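Local coordinates for putative aminotransferase (Actinomadura melliaura, PDB 4ZWV), which probably transfers amino groups with pyridoxal 5'-phosphate as cofactor, as a putative sugar aminotransferase of aminopentose biosynthesis for the indolocarbazole AT2433, at residues L17-E22 with V35-S40; V136-L141 with G176-M181; G143-A148 with G153-V158; F184-Q187 with T193-D196; N324-H327 with L333-S336. All blocks are in the same frame, centred on the assembly; numbering follows the deposited sequence. Where two conformers were deposited one is given.

Interaction 1 (L17-E22 with V35-S40); sequences LDRVAE and VAEFES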
# COMPACT_ATOMS: atom_id res chain seq x y z
N LEU A 17 2.24 -0.76 23.15
CA LEU A 17 0.94 -1.35 23.46
C LEU A 17 0.02 -0.30 24.08
O LEU A 17 -1.17 -0.25 23.77
CB LEU A 17 1.09 -2.56 24.39
CG LEU A 17 -0.17 -3.40 24.59
CD1 LEU A 17 -0.62 -3.97 23.24
CD2 LEU A 17 0.10 -4.53 25.59
N ASP A 18 0.58 0.55 24.94
CA ASP A 18 -0.16 1.66 25.55
C ASP A 18 -0.71 2.61 24.47
O ASP A 18 -1.86 3.03 24.55
CB ASP A 18 0.75 2.43 26.52
CG ASP A 18 0.19 3.80 26.93
OD1 ASP A 18 0.47 4.80 26.23
OD2 ASP A 18 -0.50 3.88 27.96
N ARG A 19 0.10 2.91 23.47
CA ARG A 19 -0.35 3.81 22.41
C ARG A 19 -1.41 3.17 21.53
O ARG A 19 -2.37 3.83 21.13
CB ARG A 19 0.83 4.26 21.54
CG ARG A 19 1.74 5.27 22.22
CD ARG A 19 1.02 6.59 22.39
NE ARG A 19 1.94 7.72 22.30
CZ ARG A 19 1.58 8.94 21.91
NH1 ARG A 19 2.49 9.90 21.87
NH2 ARG A 19 0.32 9.20 21.57
N VAL A 20 -1.24 1.89 21.22
CA VAL A 20 -2.25 1.18 20.42
C VAL A 20 -3.57 1.09 21.18
O VAL A 20 -4.64 1.25 20.59
CB VAL A 20 -1.76 -0.23 20.01
CG1 VAL A 20 -2.89 -1.04 19.39
CG2 VAL A 20 -0.59 -0.10 19.04
N ALA A 21 -3.50 0.86 22.48
CA ALA A 21 -4.72 0.82 23.30
C ALA A 21 -5.48 2.14 23.19
O ALA A 21 -6.71 2.15 23.16
CB ALA A 21 -4.39 0.51 24.77
N GLU A 22 -4.73 3.24 23.15
CA GLU A 22 -5.31 4.58 23.01
C GLU A 22 -6.09 4.69 21.69
O GLU A 22 -7.21 5.21 21.67
CB GLU A 22 -4.21 5.65 23.08
CG GLU A 22 -4.69 7.10 22.90
CD GLU A 22 -3.54 8.09 22.65
OE1 GLU A 22 -2.37 7.68 22.59
OE2 GLU A 22 -3.83 9.30 22.50
N VAL A 35 -1.64 10.51 13.52
CA VAL A 35 -0.85 10.83 12.34
C VAL A 35 -0.37 12.27 12.40
O VAL A 35 0.80 12.55 12.13
CB VAL A 35 -1.66 10.59 11.05
CG1 VAL A 35 -1.00 11.30 9.85
CG2 VAL A 35 -1.80 9.11 10.78
N ALA A 36 -1.26 13.19 12.77
CA ALA A 36 -0.88 14.60 12.89
C ALA A 36 0.21 14.79 13.94
O ALA A 36 1.17 15.53 13.71
CB ALA A 36 -2.10 15.45 13.22
N GLU A 37 0.07 14.11 15.08
CA GLU A 37 1.05 14.19 16.16
C GLU A 37 2.41 13.66 15.73
O GLU A 37 3.46 14.27 16.00
CB GLU A 37 0.54 13.41 17.39
CG GLU A 37 1.46 13.48 18.60
CD GLU A 37 1.01 12.62 19.77
OE1 GLU A 37 -0.08 12.01 19.70
OE2 GLU A 37 1.76 12.56 20.77
N PHE A 38 2.40 12.53 15.03
CA PHE A 38 3.62 11.91 14.55
C PHE A 38 4.31 12.79 13.50
O PHE A 38 5.52 13.01 13.56
CB PHE A 38 3.27 10.53 13.99
CG PHE A 38 4.45 9.66 13.63
CD1 PHE A 38 5.51 9.50 14.51
CD2 PHE A 38 4.47 8.96 12.44
CE1 PHE A 38 6.57 8.69 14.19
CE2 PHE A 38 5.54 8.13 12.11
CZ PHE A 38 6.60 8.00 12.99
N GLU A 39 3.54 13.31 12.55
CA GLU A 39 4.10 14.21 11.55
C GLU A 39 4.74 15.44 12.18
O GLU A 39 5.83 15.84 11.78
CB GLU A 39 3.04 14.62 10.53
CG GLU A 39 2.71 13.50 9.57
CD GLU A 39 1.59 13.86 8.62
OE1 GLU A 39 0.92 14.88 8.86
OE2 GLU A 39 1.37 13.11 7.64
N SER A 40 4.08 16.03 13.17
CA SER A 40 4.63 17.20 13.86
C SER A 40 5.95 16.86 14.55
O SER A 40 6.91 17.64 14.49
CB SER A 40 3.63 17.74 14.89
OG SER A 40 2.55 18.39 14.24
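Arg19 and Glu37 reach for each other from two helices whose backbones stay well apart, with 12.0 Å between the CA atoms of Arg19 and Phe38, the nearest pair. Only long side chains can span such a distance, and these two come from opposite directions. From CB, the Arg19 chain starts with CG anti to the carbonyl carbon and then bends at chi2 and chi3, which turns the guanidinium toward the second helix; the side chain also packs on Ala247 and Leu250 of helix 243-273. CZ stops 3.8 Å from Glu37 OE2. At the tip the two terminal nitrogens divide the work. NH1 gives Glu37 OE2 a nearly straight hydrogen bond of 3.0 Å, N-H...O 173°, lying in the guanidinium plane but meeting the oxygen from above the carboxylate plane. With the two planes 48° apart, the second bond, Arg19 NH2 to Glu37 OE1 at 3.4 Å, is weak. This ion pair joins helices 16-26 and 33-46 at the surface. In the conformer given, Glu22 completes a three-residue salt-bridge network: NH2 also donates to the syn lone pair of Glu22 OE1, one helical turn on, at 3.3 Å. Glu37 reaches out fully extended, CG anti to the backbone N (chi1 -177°), and its OE1 also pairs with Arg34. Beyond Arg19, the neighbouring Val20 packs on Phe24 of the second subunit.

Interaction 2 (V136-L141 with G176-M181); sequences VDLDRL and GSHGNM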
# COMPACT_ATOMS: atom_id res chain seq x y z
N VAL A 136 24.90 9.58 0.07
CA VAL A 136 25.41 10.01 -1.22
C VAL A 136 25.97 11.43 -1.14
O VAL A 136 25.52 12.24 -0.32
CB VAL A 136 24.26 9.93 -2.27
CG1 VAL A 136 24.68 10.42 -3.64
CG2 VAL A 136 23.73 8.49 -2.37
N ASP A 137 26.95 11.73 -1.99
CA ASP A 137 27.50 13.08 -2.11
C ASP A 137 26.49 14.01 -2.80
O ASP A 137 26.55 14.22 -4.02
CB ASP A 137 28.81 13.01 -2.90
CG ASP A 137 29.58 14.32 -2.92
OD1 ASP A 137 29.03 15.39 -2.54
OD2 ASP A 137 30.75 14.27 -3.34
N LEU A 138 25.57 14.57 -2.02
CA LEU A 138 24.44 15.31 -2.58
C LEU A 138 24.84 16.62 -3.26
O LEU A 138 24.20 17.02 -4.23
CB LEU A 138 23.40 15.59 -1.48
CG LEU A 138 22.70 14.32 -0.97
CD1 LEU A 138 21.84 14.69 0.23
CD2 LEU A 138 21.85 13.67 -2.05
N ASP A 139 25.91 17.27 -2.79
CA ASP A 139 26.35 18.51 -3.43
C ASP A 139 26.91 18.21 -4.82
O ASP A 139 26.70 18.97 -5.76
CB ASP A 139 27.43 19.23 -2.61
CG ASP A 139 26.89 19.87 -1.33
OD1 ASP A 139 25.67 19.90 -1.09
OD2 ASP A 139 27.74 20.38 -0.55
N ARG A 140 27.65 17.11 -4.94
CA ARG A 140 28.18 16.73 -6.24
C ARG A 140 27.05 16.40 -7.20
O ARG A 140 27.06 16.81 -8.37
CB ARG A 140 29.13 15.54 -6.10
CG ARG A 140 29.72 15.13 -7.42
CD ARG A 140 30.76 14.05 -7.25
NE ARG A 140 31.22 13.59 -8.56
CZ ARG A 140 31.85 12.45 -8.77
NH1 ARG A 140 32.10 11.64 -7.75
NH2 ARG A 140 32.22 12.11 -10.00
N LEU A 141 26.07 15.67 -6.69
CA LEU A 141 24.88 15.34 -7.45
C LEU A 141 24.19 16.61 -7.96
O LEU A 141 23.84 16.69 -9.14
CB LEU A 141 23.95 14.51 -6.57
CG LEU A 141 22.59 14.17 -7.14
CD1 LEU A 141 22.74 13.33 -8.41
CD2 LEU A 141 21.76 13.44 -6.10
N GLY A 176 16.67 15.06 4.16
CA GLY A 176 15.36 15.69 4.10
C GLY A 176 15.43 17.19 3.81
O GLY A 176 14.43 17.81 3.47
N SER A 177 16.62 17.78 3.92
CA SER A 177 16.75 19.23 3.80
C SER A 177 17.78 19.65 2.76
O SER A 177 18.37 20.73 2.87
CB SER A 177 17.12 19.85 5.15
OG SER A 177 16.05 19.77 6.07
N HIS A 178 17.98 18.83 1.73
CA HIS A 178 18.97 19.16 0.71
C HIS A 178 18.32 19.54 -0.63
O HIS A 178 18.99 19.63 -1.65
CB HIS A 178 19.95 18.00 0.51
CG HIS A 178 20.76 17.68 1.73
ND1 HIS A 178 20.33 16.78 2.69
CD2 HIS A 178 21.96 18.14 2.15
CE1 HIS A 178 21.24 16.71 3.65
NE2 HIS A 178 22.24 17.52 3.34
N GLY A 179 17.01 19.79 -0.62
CA GLY A 179 16.35 20.28 -1.82
C GLY A 179 15.71 19.22 -2.70
O GLY A 179 15.14 19.55 -3.75
N ASN A 180 15.83 17.95 -2.31
CA ASN A 180 15.21 16.84 -3.03
C ASN A 180 14.09 16.23 -2.21
O ASN A 180 14.12 16.27 -0.97
CB ASN A 180 16.21 15.73 -3.34
CG ASN A 180 17.46 16.24 -3.99
OD1 ASN A 180 17.41 16.95 -4.99
ND2 ASN A 180 18.61 15.88 -3.41
N MSE A 181 13.13 15.63 -2.89
CA MSE A 181 12.19 14.74 -2.21
C MSE A 181 12.94 13.60 -1.58
O MSE A 181 13.86 13.04 -2.19
CB MSE A 181 11.14 14.20 -3.19
CG MSE A 181 10.17 15.27 -3.68
SE MSE A 181 8.66 14.50 -4.61
CE MSE A 181 9.52 14.32 -6.34
O HOH W 1 21.32 17.07 -4.30
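Leu138 and His178 bring the two backbones nearest, their CA atoms 7.5 Å apart: the first segment turns into a helix, while the second is an irregular loop. Asp137, the centre of an inverse gamma turn, is the N-cap of that helix, and its OD1 accepts from Arg140 N at 3.3 Å. In the loop Gly176 and Gly179 both have positive phi, where a side chain would strike the preceding carbonyl oxygen. Between them His178, its CG anti to the carbonyl carbon (chi1 -63°), offers a ring face to Leu138. The CD1 methyl sits 3.7 Å from the ring centroid and 21° off the normal, a CH-pi contact offset toward CG and ND1, with the two side chains crossing at about a right angle. NE2 of the ring is hydrogen-bonded to Tyr170 O, which fixes its rotation. Were the imidazole cut back to an alanine here, Leu138 CD1 would probably lose its aromatic cover and Tyr170 O this partner. A water links the two segments, donating to Leu138 O (2.9 Å) and accepting from Asn180 ND2 (3.1 Å); ND2 is also hydrogen-bonded to Glu160. Thus the start of helix 138-152 is joined to the loop leading into strand 181-185, both touching strand 157-161, Leu138 at Glu160 and Asn180 at Val158.

Interaction 3 (G143-A148 with G153-V158); sequences GILDRA and GFRPAV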
# COMPACT_ATOMS: atom_id res chain seq x y z
N GLY A 143 25.52 19.50 -8.59
CA GLY A 143 26.34 20.06 -9.65
C GLY A 143 26.15 19.34 -10.99
O GLY A 143 26.12 19.96 -12.05
N ILE A 144 26.03 18.02 -10.92
CA ILE A 144 25.76 17.21 -12.10
C ILE A 144 24.45 17.65 -12.74
O ILE A 144 24.38 17.80 -13.97
CB ILE A 144 25.72 15.72 -11.74
CG1 ILE A 144 27.14 15.24 -11.43
CG2 ILE A 144 25.11 14.91 -12.88
CD1 ILE A 144 27.20 13.88 -10.74
N LEU A 145 23.44 17.88 -11.92
CA LEU A 145 22.14 18.32 -12.40
C LEU A 145 22.17 19.75 -12.93
O LEU A 145 21.45 20.07 -13.87
CB LEU A 145 21.10 18.17 -11.30
CG LEU A 145 20.76 16.70 -11.07
CD1 LEU A 145 19.80 16.65 -9.94
CD2 LEU A 145 20.15 16.09 -12.33
N ASP A 146 23.00 20.60 -12.32
CA ASP A 146 23.19 21.95 -12.86
C ASP A 146 23.66 21.87 -14.31
O ASP A 146 23.15 22.59 -15.19
CB ASP A 146 24.23 22.75 -12.05
CG ASP A 146 23.75 23.11 -10.66
OD1 ASP A 146 22.53 23.06 -10.38
OD2 ASP A 146 24.61 23.49 -9.83
N ARG A 147 24.65 21.02 -14.56
CA ARG A 147 25.20 20.87 -15.91
C ARG A 147 24.20 20.22 -16.85
O ARG A 147 24.14 20.58 -18.03
CB ARG A 147 26.51 20.08 -15.86
CG ARG A 147 27.64 20.82 -15.16
CD ARG A 147 28.99 20.10 -15.23
NE ARG A 147 29.02 18.86 -14.45
CZ ARG A 147 29.22 18.81 -13.13
NH1 ARG A 147 29.39 19.92 -12.42
NH2 ARG A 147 29.24 17.63 -12.52
N ALA A 148 23.42 19.27 -16.34
CA ALA A 148 22.41 18.61 -17.16
C ALA A 148 21.34 19.60 -17.58
O ALA A 148 20.88 19.58 -18.72
CB ALA A 148 21.78 17.43 -16.41
N GLY A 153 17.95 21.79 -20.82
CA GLY A 153 16.89 22.72 -20.45
C GLY A 153 15.99 22.22 -19.33
O GLY A 153 15.56 23.00 -18.48
N PHE A 154 15.80 20.90 -19.24
CA PHE A 154 15.07 20.36 -18.11
C PHE A 154 16.07 19.87 -17.09
O PHE A 154 17.21 19.54 -17.40
CB PHE A 154 14.12 19.23 -18.57
CG PHE A 154 14.83 18.03 -19.16
CD1 PHE A 154 15.41 17.07 -18.33
CD2 PHE A 154 14.88 17.84 -20.53
CE1 PHE A 154 16.06 15.96 -18.87
CE2 PHE A 154 15.53 16.73 -21.08
CZ PHE A 154 16.11 15.79 -20.25
N ARG A 155 15.63 19.85 -15.84
CA ARG A 155 16.46 19.39 -14.74
C ARG A 155 15.80 18.15 -14.17
O ARG A 155 14.75 18.24 -13.55
CB ARG A 155 16.59 20.48 -13.67
CG ARG A 155 17.55 20.12 -12.55
CD ARG A 155 17.45 21.12 -11.40
NE ARG A 155 18.45 20.85 -10.37
CZ ARG A 155 19.67 21.38 -10.37
NH1 ARG A 155 20.03 22.21 -11.34
NH2 ARG A 155 20.53 21.08 -9.41
N PRO A 156 16.42 16.97 -14.37
CA PRO A 156 15.82 15.75 -13.81
C PRO A 156 15.66 15.84 -12.30
O PRO A 156 16.57 16.32 -11.62
CB PRO A 156 16.82 14.65 -14.19
CG PRO A 156 17.61 15.21 -15.33
CD PRO A 156 17.68 16.70 -15.09
N ALA A 157 14.53 15.38 -11.80
CA ALA A 157 14.29 15.35 -10.37
C ALA A 157 15.11 14.27 -9.71
O ALA A 157 15.35 13.22 -10.31
CB ALA A 157 12.82 15.14 -10.09
N VAL A 158 15.52 14.52 -8.48
CA VAL A 158 16.14 13.50 -7.65
C VAL A 158 15.18 13.10 -6.54
O VAL A 158 14.59 13.96 -5.88
CB VAL A 158 17.46 14.00 -7.01
CG1 VAL A 158 17.95 13.02 -5.94
CG2 VAL A 158 18.51 14.18 -8.08
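One face of the Arg155 guanidinium lies over Leu145 CB, which is 3.5 Å from NH2 and offset toward the rim of the group, while Asp146 meets it at the edge. Both terminal nitrogens grip the same oxygen, Asp146 OD1, end-on. The bond from Arg155 NH1 is 2.8 Å and uses the anti lone pair of OD1; the one from NH2 is 3.0 Å and arrives from above the carboxylate plane, the carboxylate and guanidinium planes standing 52° apart. OD1 lies close to the guanidinium plane, as two such donors require. Arginine suits this place because its chain, with CG anti to the backbone N (chi1 -174°) and extended as far as NE, carries the charge past Leu145 to run side by side with Asp146. Its NH1 has a second acid in Glu149.

Next to this ion pair the contact is apolar. Leu145 forks at CG: CD2 lies 3.8 Å from Pro156 CD, and CD1 presses on Val158 CG2 at 3.4 Å, tighter than usual for two carbons. Ala148 is small enough to let the proline ring lie alongside the helix. Gly153, just after the helix, has positive phi, which a residue with a side chain would tolerate poorly here. The contact belongs to the beta-alpha-beta unit of strand 123-129, helix 138-152 and strand 157-161, with Leu145 also resting on Ile126 and Val158 on Val128 of the first strand.

Interaction 4 (F184-Q187 with T193-D196); sequences FSFQ and TCGD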
# COMPACT_ATOMS: atom_id res chain seq x y z
N PHE A 184 11.64 8.20 3.70
CA PHE A 184 12.08 7.38 4.82
C PHE A 184 11.18 6.17 4.98
O PHE A 184 10.01 6.22 4.60
CB PHE A 184 12.09 8.21 6.10
CG PHE A 184 13.07 9.34 6.08
CD1 PHE A 184 12.69 10.60 5.61
CD2 PHE A 184 14.37 9.15 6.51
CE1 PHE A 184 13.59 11.66 5.58
CE2 PHE A 184 15.29 10.21 6.49
CZ PHE A 184 14.90 11.46 6.04
N SER A 185 11.73 5.09 5.53
CA SER A 185 10.95 3.87 5.81
C SER A 185 10.87 3.61 7.30
O SER A 185 11.89 3.70 8.00
CB SER A 185 11.58 2.65 5.14
OG SER A 185 10.96 1.46 5.63
N PHE A 186 9.67 3.25 7.75
CA PHE A 186 9.46 2.84 9.14
C PHE A 186 8.99 1.38 9.18
O PHE A 186 8.25 0.97 10.08
CB PHE A 186 8.46 3.77 9.83
CG PHE A 186 8.79 5.23 9.69
CD1 PHE A 186 10.10 5.68 9.89
CD2 PHE A 186 7.81 6.14 9.36
CE1 PHE A 186 10.40 7.04 9.75
CE2 PHE A 186 8.10 7.48 9.23
CZ PHE A 186 9.41 7.94 9.42
N GLN A 187 9.45 0.60 8.22
CA GLN A 187 9.21 -0.85 8.23
C GLN A 187 9.82 -1.47 9.49
O GLN A 187 10.74 -0.90 10.09
CB GLN A 187 9.81 -1.47 6.96
CG GLN A 187 9.37 -2.90 6.69
CD GLN A 187 10.27 -3.93 7.32
OE1 GLN A 187 11.42 -3.65 7.66
NE2 GLN A 187 9.75 -5.14 7.48
N THR A 193 10.48 2.30 13.71
CA THR A 193 9.40 1.55 13.07
C THR A 193 7.99 1.92 13.56
O THR A 193 7.76 2.27 14.72
CB THR A 193 9.58 0.01 13.21
OG1 THR A 193 8.59 -0.65 12.41
CG2 THR A 193 9.42 -0.45 14.65
N CYS A 194 7.06 1.84 12.61
CA CYS A 194 5.63 1.98 12.86
C CYS A 194 4.94 0.64 12.67
O CYS A 194 3.72 0.59 12.60
CB CYS A 194 4.99 2.98 11.90
SG CYS A 194 5.64 4.65 12.02
N GLY A 195 5.73 -0.42 12.57
CA GLY A 195 5.25 -1.70 12.07
C GLY A 195 5.44 -1.66 10.57
O GLY A 195 6.30 -2.34 10.01
N ASP A 196 4.62 -0.85 9.93
CA ASP A 196 4.89 -0.39 8.57
C ASP A 196 4.56 1.08 8.52
O ASP A 196 3.66 1.56 9.22
CB ASP A 196 4.07 -1.15 7.52
CG ASP A 196 4.72 -2.45 7.10
OD1 ASP A 196 5.88 -2.44 6.64
OD2 ASP A 196 4.06 -3.50 7.23
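Phe186 O is the focus of the tight half of this contact, taking two hydrogen bonds from the chain that returns at Thr193 and Cys194. Cys194 N donates at 2.9 Å (N-H...O 163°) in the carbonyl plane, on a lone pair; Thr193 OG1, also at 2.9 Å, comes from above that plane. A chi1 of -172° swings OG1 opposite the backbone N, to where it reaches Phe186 O, and it accepts from Gly195 N in turn, closing an ST turn. Packing continues through sulfur: Cys194 SG lies 3.7 Å from Phe186 CB and slants toward the ring, 4.7 Å from its centroid. The small, polarisable sulfur touches both this side chain and the Phe38 ring. The loop follows strand 181-185 of the central sheet and encloses the cofactor lysine at position 190, in the fold type I (aspartate aminotransferase-like) domain of the DegT/DnrJ/EryC1 family. Ser185 belongs to the pyridoxal phosphate site: its OG bonds the cofactor phosphate while accepting from Gln187 N at 3.1 Å, a second ST turn. Toward the subunit boundary the fit is looser. Gln187 CG and Asp196 OD1 merely touch at 3.5 Å, their side chains running side by side with different partners: Gln187 OE1 accepts from Leu189 N, and Asp196 OD1 forms a salt bridge with Lys238 of the second subunit.

Interaction 5 (N324-H327 with L333-S336); sequences NDEH and LRTS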
# COMPACT_ATOMS: atom_id res chain seq x y z
N ASN A 324 19.60 -6.11 -8.17
CA ASN A 324 18.26 -6.19 -8.78
C ASN A 324 18.32 -6.45 -10.29
O ASN A 324 17.35 -6.94 -10.88
CB ASN A 324 17.45 -4.91 -8.55
CG ASN A 324 17.16 -4.61 -7.08
OD1 ASN A 324 16.53 -3.60 -6.79
ND2 ASN A 324 17.62 -5.45 -6.15
N ASP A 325 19.45 -6.10 -10.90
CA ASP A 325 19.60 -6.24 -12.35
C ASP A 325 19.73 -7.69 -12.79
O ASP A 325 19.64 -7.98 -13.98
CB ASP A 325 20.81 -5.41 -12.86
CG ASP A 325 22.14 -5.83 -12.25
OD1 ASP A 325 22.19 -6.24 -11.07
OD2 ASP A 325 23.17 -5.73 -12.96
N GLU A 326 19.89 -8.60 -11.83
CA GLU A 326 19.97 -10.04 -12.15
C GLU A 326 18.60 -10.73 -12.20
O GLU A 326 18.51 -11.89 -12.63
CB GLU A 326 20.87 -10.76 -11.14
CG GLU A 326 22.36 -10.53 -11.39
CD GLU A 326 23.26 -11.35 -10.48
OE1 GLU A 326 22.75 -12.05 -9.59
OE2 GLU A 326 24.50 -11.29 -10.66
N HIS A 327 17.55 -10.06 -11.74
CA HIS A 327 16.23 -10.68 -11.73
C HIS A 327 15.68 -10.86 -13.13
O HIS A 327 15.85 -9.98 -14.00
CB HIS A 327 15.26 -9.84 -10.90
CG HIS A 327 15.53 -9.90 -9.43
ND1 HIS A 327 15.66 -11.09 -8.75
CD2 HIS A 327 15.70 -8.92 -8.51
CE1 HIS A 327 15.89 -10.84 -7.47
NE2 HIS A 327 15.92 -9.53 -7.30
N LEU A 333 16.80 -5.31 -19.50
CA LEU A 333 17.45 -4.05 -19.12
C LEU A 333 18.92 -4.22 -18.72
O LEU A 333 19.55 -3.26 -18.25
CB LEU A 333 16.68 -3.40 -17.95
CG LEU A 333 15.21 -3.09 -18.20
CD1 LEU A 333 14.56 -2.53 -16.93
CD2 LEU A 333 15.07 -2.11 -19.36
N ARG A 334 19.47 -5.41 -18.92
CA ARG A 334 20.82 -5.68 -18.46
C ARG A 334 21.84 -4.79 -19.15
O ARG A 334 21.74 -4.52 -20.35
CB ARG A 334 21.19 -7.14 -18.67
CG ARG A 334 20.40 -8.09 -17.79
CD ARG A 334 21.31 -9.09 -17.12
NE ARG A 334 22.06 -8.45 -16.05
CZ ARG A 334 22.82 -9.10 -15.18
NH1 ARG A 334 22.94 -10.42 -15.26
NH2 ARG A 334 23.46 -8.44 -14.23
N THR A 335 22.81 -4.33 -18.37
CA THR A 335 23.90 -3.53 -18.90
C THR A 335 25.18 -3.91 -18.18
O THR A 335 25.14 -4.60 -17.16
CB THR A 335 23.61 -2.03 -18.74
OG1 THR A 335 24.54 -1.27 -19.52
CG2 THR A 335 23.73 -1.62 -17.30
N SER A 336 26.32 -3.48 -18.71
CA SER A 336 27.59 -3.82 -18.08
C SER A 336 27.88 -2.88 -16.92
O SER A 336 27.96 -1.67 -17.11
CB SER A 336 28.72 -3.78 -19.10
OG SER A 336 29.97 -4.00 -18.46
O HOH W 2 23.04 -5.41 -15.56
O HOH W 3 25.33 -10.06 -12.88
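Asp325 and Arg334 carry the charged part of a contact between two parts of one long loop. The first segment opens as a short 3-10 segment, in which Asn324 O accepts from His327 N, while the Asn324 side chain binds Asn88. At Asp325 the CG stands between the backbone N and the carbonyl carbon (chi1 60°), which directs the carboxylate toward Arg334, the two side chains crossing at about a right angle. The planes of the two groups are 89° apart, and in the Arg334 conformer given, on which the water links also rest, the hydrogen bond from Arg334 NH2 to Asp325 OD2, 3.0 Å long, is weak although part of a salt bridge. OD2 is supported from elsewhere: Arg323 forms a second salt bridge, and a water donates to it at 2.6 Å while accepting from Arg334 NE and Thr335 N. The backbone O of Asp325 lies over one face of the guanidinium, 3.1 Å above its plane. An asparagine in place of Asp325 would probably leave Arg323 and Arg334 without the negative charge that they share. Glu326 follows, its CG 3.7 Å from Arg334 NH2; its carboxylate pairs with Arg322 and reaches Arg334 NH2 through a second water, 2.7 Å from OE2. The His327 ring meets that of Tyr230 of the second subunit. Both parts lie between helices 303-312 and 338-344, with Asn324, Asp325 and Thr335 packed against Trp100 of strand 97-100.

Overall arrangement
Interaction 4 is the buried one of the five and adjoins the cofactor, and its chemistry is accordingly backbone-centred: a shared carbonyl, two turns and a sulfur-aromatic contact. Interaction 1, at the surface, instead relies on charge, yet the two touch, as Phe38 packs on Cys194 and Phe186. Interactions 2 and 3 are partly buried and both use helix 138-152, 3 nested within the loop closed by 2; they meet where Leu141 and Asn180 touch Val158, but 2 pairs a CH-pi contact with a bridging water, 3 aliphatic packing with an ion pair. Interaction 5, its centre about 42 Å from that of interaction 1, combines ion pairs with waters. Interactions 1, 4 and 5 all touch the second subunit.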